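Local atomic coordinates of Na-K-Cl cotransporter (Methanosarcina acetivorans, PDB entry 3G40), a protein that probably carries chloride together with cations across the membrane, the chain here being its cytoplasmic C-terminal domain. Residues L157-I162 with S197-A202. Residues are numbered along the deposited sequence; the frame is centred on the assembly and turned at random.
Sequences LINLWI and SFMTFA
M199 lies across the indole of W161: its CB sits over one face of the six-membered ring, 3.6 Å from the centroid, a CH-pi contact. The bend at chi2 (-76°) sets SD above the same ring in a more distant Met-aromatic contact, and a further bend at chi3 turns CE back to 3.9 Å from W161 CH2, while M199 CG packs against CB and CG of N159. On the opposite face of the sheet, L160 and F198 run side by side, L160 CD1 lying 3.9 Å from F198 CE2, and I162 CD1 rests over the phenyl face.

Parallel backbone hydrogen bonds set this register. S197 N bonds to I158 O, L160 N to S197 O, M199 N to L160 O, and I162 N to M199 O at 2.8 Å and nearly straight (177°). Past the last bridge, T200 OG1 donates to I162 O over 2.6 Å.

Farther out, W161 NE1 bonds to H248 ND1 and the indole stacks on F250, both from the adjoining strand 247-251, whereas helices 179-192 and 205-222 cover the L160 and F198 side. A leucine in place of W161 would probably leave H248 without its indole partner and M199 without an aromatic face. Inside the mixed sheet of this alpha/beta domain, then, backbone bonds fix the pairing, and one indole meets M199 by dispersion and strand 247-251 by stacking and a single hydrogen bond.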
# COMPACT_ATOMS: atom_id res chain seq x y z
N LEU A 157 -1.07 3.28 -13.67
CA LEU A 157 -0.65 2.70 -14.95
C LEU A 157 -0.65 1.19 -14.85
O LEU A 157 -0.06 0.62 -13.93
CB LEU A 157 0.76 3.20 -15.35
CG LEU A 157 0.92 4.72 -15.54
CD1 LEU A 157 2.39 5.14 -15.54
CD2 LEU A 157 0.21 5.17 -16.81
N ILE A 158 -1.31 0.54 -15.80
CA ILE A 158 -1.38 -0.92 -15.86
C ILE A 158 -0.88 -1.36 -17.22
O ILE A 158 -1.31 -0.82 -18.24
CB ILE A 158 -2.85 -1.42 -15.68
CG1 ILE A 158 -3.44 -0.93 -14.35
CG2 ILE A 158 -2.91 -2.94 -15.75
CD1 ILE A 158 -4.95 -1.07 -14.25
N ASN A 159 0.03 -2.34 -17.25
CA ASN A 159 0.42 -3.00 -18.49
C ASN A 159 -0.14 -4.41 -18.51
O ASN A 159 0.05 -5.16 -17.56
CB ASN A 159 1.94 -3.10 -18.63
CG ASN A 159 2.61 -1.77 -18.93
OD1 ASN A 159 1.96 -0.80 -19.33
ND2 ASN A 159 3.92 -1.72 -18.73
N LEU A 160 -0.82 -4.78 -19.59
CA LEU A 160 -1.21 -6.18 -19.79
C LEU A 160 -0.26 -6.76 -20.83
O LEU A 160 -0.24 -6.30 -21.98
CB LEU A 160 -2.64 -6.25 -20.32
CG LEU A 160 -3.61 -7.41 -20.10
CD1 LEU A 160 -4.29 -7.65 -21.43
CD2 LEU A 160 -3.02 -8.72 -19.47
N TRP A 161 0.54 -7.74 -20.43
CA TRP A 161 1.50 -8.39 -21.31
C TRP A 161 0.86 -9.56 -22.02
O TRP A 161 0.42 -10.52 -21.39
CB TRP A 161 2.72 -8.86 -20.52
CG TRP A 161 3.54 -7.72 -20.05
CD1 TRP A 161 3.38 -7.02 -18.89
CD2 TRP A 161 4.64 -7.11 -20.74
NE1 TRP A 161 4.32 -6.02 -18.81
CE2 TRP A 161 5.11 -6.06 -19.93
CE3 TRP A 161 5.28 -7.37 -21.95
CZ2 TRP A 161 6.19 -5.26 -20.30
CZ3 TRP A 161 6.36 -6.57 -22.32
CH2 TRP A 161 6.80 -5.53 -21.50
N ILE A 162 0.82 -9.48 -23.34
CA ILE A 162 0.19 -10.51 -24.15
C ILE A 162 1.26 -11.33 -24.85
O ILE A 162 2.09 -10.79 -25.57
CB ILE A 162 -0.76 -9.85 -25.16
CG1 ILE A 162 -1.90 -9.18 -24.38
CG2 ILE A 162 -1.27 -10.87 -26.16
CD1 ILE A 162 -2.83 -8.36 -25.22
N SER A 197 -2.23 -0.19 -20.89
CA SER A 197 -1.50 -0.46 -22.14
C SER A 197 -1.44 -1.95 -22.39
O SER A 197 -1.32 -2.74 -21.46
CB SER A 197 -0.06 0.08 -22.13
OG SER A 197 -0.01 1.47 -21.91
N PHE A 198 -1.52 -2.34 -23.67
CA PHE A 198 -1.27 -3.71 -24.08
C PHE A 198 0.16 -3.79 -24.59
O PHE A 198 0.54 -3.02 -25.48
CB PHE A 198 -2.21 -4.14 -25.22
CG PHE A 198 -3.65 -4.27 -24.84
CD1 PHE A 198 -4.61 -4.42 -25.83
CD2 PHE A 198 -4.05 -4.27 -23.51
CE1 PHE A 198 -5.95 -4.55 -25.50
CE2 PHE A 198 -5.39 -4.40 -23.18
CZ PHE A 198 -6.34 -4.55 -24.16
N MET A 199 0.93 -4.72 -24.04
CA MET A 199 2.33 -4.91 -24.41
C MET A 199 2.53 -6.30 -25.02
O MET A 199 2.02 -7.30 -24.52
CB MET A 199 3.21 -4.80 -23.16
CG MET A 199 2.91 -3.57 -22.29
SD MET A 199 3.56 -2.05 -22.99
CE MET A 199 5.18 -2.61 -23.45
N THR A 200 3.27 -6.37 -26.12
CA THR A 200 3.64 -7.68 -26.65
C THR A 200 5.00 -7.58 -27.35
O THR A 200 5.66 -6.55 -27.28
CB THR A 200 2.57 -8.25 -27.61
OG1 THR A 200 2.79 -9.65 -27.80
CG2 THR A 200 2.61 -7.54 -28.96
N PHE A 201 5.44 -8.66 -27.97
CA PHE A 201 6.73 -8.68 -28.66
C PHE A 201 6.62 -9.52 -29.92
O PHE A 201 5.73 -10.36 -30.03
CB PHE A 201 7.81 -9.24 -27.74
CG PHE A 201 7.41 -10.52 -27.08
CD1 PHE A 201 7.80 -11.74 -27.62
CD2 PHE A 201 6.62 -10.51 -25.95
CE1 PHE A 201 7.41 -12.93 -27.01
CE2 PHE A 201 6.23 -11.69 -25.34
CZ PHE A 201 6.62 -12.90 -25.88
N ALA A 202 7.53 -9.28 -30.87
CA ALA A 202 7.49 -9.97 -32.14
C ALA A 202 8.91 -10.03 -32.71
O ALA A 202 9.67 -9.07 -32.56
CB ALA A 202 6.57 -9.25 -33.09
O HOH W 1 -0.31 2.04 -19.04